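Local coordinates for protein transcriptional activator HlyU (Vibrio cholerae, PDB 4K2E) that activates transcription of the hemolysin gene hlyA as a winged-helix, ArsR-family DNA-binding regulator and may promote expression of other virulence determinants, at residues W71-D75 and G76-T80. Sequence-based numbering, arbitrary orientation.
Sequences WLRRD and GLVNT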
# COMPACT_ATOMS: atom_id res chain seq x y z
N TRP A 71 5.01 7.82 13.52
CA TRP A 71 5.29 7.49 12.14
C TRP A 71 4.26 8.12 11.21
O TRP A 71 4.63 8.78 10.23
CB TRP A 71 5.31 5.96 11.98
CG TRP A 71 5.80 5.42 10.63
CD1 TRP A 71 5.41 5.84 9.38
CD2 TRP A 71 6.70 4.34 10.44
NE1 TRP A 71 6.05 5.07 8.41
CE2 TRP A 71 6.83 4.14 9.04
CE3 TRP A 71 7.41 3.50 11.31
CZ2 TRP A 71 7.66 3.16 8.51
CZ3 TRP A 71 8.23 2.53 10.77
CH2 TRP A 71 8.34 2.37 9.39
N LEU A 72 2.97 7.98 11.52
CA LEU A 72 1.96 8.57 10.65
C LEU A 72 2.07 10.12 10.58
O LEU A 72 1.80 10.71 9.53
CB LEU A 72 0.55 8.14 11.06
CG LEU A 72 0.25 6.65 11.01
CD1 LEU A 72 -1.11 6.37 11.66
CD2 LEU A 72 0.33 6.06 9.53
N ARG A 73 2.46 10.77 11.68
CA ARG A 73 2.64 12.23 11.73
C ARG A 73 3.86 12.58 10.85
O ARG A 73 3.83 13.48 10.01
CB ARG A 73 2.88 12.72 13.16
CG ARG A 73 1.62 12.68 14.06
CD ARG A 73 1.56 13.77 15.14
NE ARG A 73 2.75 13.91 15.98
CZ ARG A 73 3.09 13.04 16.91
NH1 ARG A 73 2.36 11.94 17.12
NH2 ARG A 73 4.16 13.24 17.64
N ARG A 74 4.94 11.84 11.05
CA ARG A 74 6.21 12.13 10.40
C ARG A 74 6.08 12.06 8.87
O ARG A 74 6.59 12.93 8.16
CB ARG A 74 7.28 11.16 10.89
CG ARG A 74 8.60 11.31 10.15
CD ARG A 74 9.69 10.47 10.77
NE ARG A 74 9.32 9.07 10.78
CZ ARG A 74 9.14 8.34 11.88
NH1 ARG A 74 9.29 8.88 13.10
NH2 ARG A 74 8.82 7.06 11.77
N ASP A 75 5.34 11.08 8.38
CA ASP A 75 5.19 10.94 6.93
C ASP A 75 4.00 11.66 6.34
O ASP A 75 3.76 11.56 5.14
CB ASP A 75 5.22 9.46 6.53
CG ASP A 75 6.60 8.89 6.64
OD1 ASP A 75 7.53 9.70 6.57
OD2 ASP A 75 6.77 7.67 6.83
N GLY A 76 3.26 12.38 7.17
CA GLY A 76 2.22 13.27 6.70
C GLY A 76 0.88 12.63 6.40
O GLY A 76 0.13 13.17 5.59
N LEU A 77 0.56 11.51 7.04
CA LEU A 77 -0.66 10.78 6.70
C LEU A 77 -1.82 11.23 7.61
O LEU A 77 -2.99 10.91 7.38
CB LEU A 77 -0.47 9.28 6.85
CG LEU A 77 0.25 8.65 5.63
CD1 LEU A 77 1.74 8.74 5.76
CD2 LEU A 77 -0.19 7.24 5.48
N VAL A 78 -1.46 11.99 8.63
CA VAL A 78 -2.39 12.30 9.71
C VAL A 78 -2.17 13.74 10.20
O VAL A 78 -1.05 14.25 10.16
CB VAL A 78 -2.11 11.23 10.77
CG1 VAL A 78 -1.63 11.78 12.03
CG2 VAL A 78 -3.21 10.18 10.81
N ASN A 79 -3.25 14.42 10.59
CA ASN A 79 -3.18 15.74 11.21
C ASN A 79 -3.62 15.68 12.66
O ASN A 79 -4.41 14.81 13.05
CB ASN A 79 -4.07 16.76 10.49
CG ASN A 79 -3.55 17.13 9.11
OD1 ASN A 79 -2.35 17.33 8.91
ND2 ASN A 79 -4.46 17.25 8.16
N THR A 80 -3.13 16.63 13.46
CA THR A 80 -3.51 16.66 14.86
C THR A 80 -4.07 17.99 15.29
O THR A 80 -3.75 19.02 14.73
CB THR A 80 -2.32 16.40 15.79
OG1 THR A 80 -1.26 17.30 15.47
CG2 THR A 80 -1.85 14.97 15.62
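L77, V78 and T80 fold back against L72 and R73 of the last turn of helix 62-74 in a local C-cap contact, a Schellman motif that joins the helix carrying the second half of the predicted helix-turn-helix motif to strand 78-83, the first strand of the wing hairpin. G76 ends the helix with a positive phi of 83°, a conformation that favours glycine. Two backbone bonds close the turn. L77 N donates to L72 O at 2.9 Å, nearly in line with the carbonyl, whereas G76 N reaches R73 O at 3.1 Å from well above the carbonyl plane. The CB atoms of L72 and V78 lie 4.1 Å apart, and L72 CD2 lies 4.3 Å from L77 CD2, a looser contact. The other branch of L77 reaches back to the end of the helix, its CD1 3.6 Å from D75 CB. L28 and A31 of helix 16-32, together with L41, pack on L77 and continue this apolar layer into the core. On the solvent-facing side the R73 chain, bent at chi2 and chi3 (-51°), crosses the start of the strand: its CG meets V78 CG1 at 3.9 Å, and its CD lies against T80 CG2 at 3.6 Å, roughly at right angles. Its NH1 makes a weak hydrogen bond to Y89 OH on strand 86-91. Main-chain bonds thus cap two helix carbonyls, while leucine and valine packing probably helps to fix the direction in which the wing strand leaves. V78 N is left buried without a partner in the model, a cost that the apolar packing around it probably offsets.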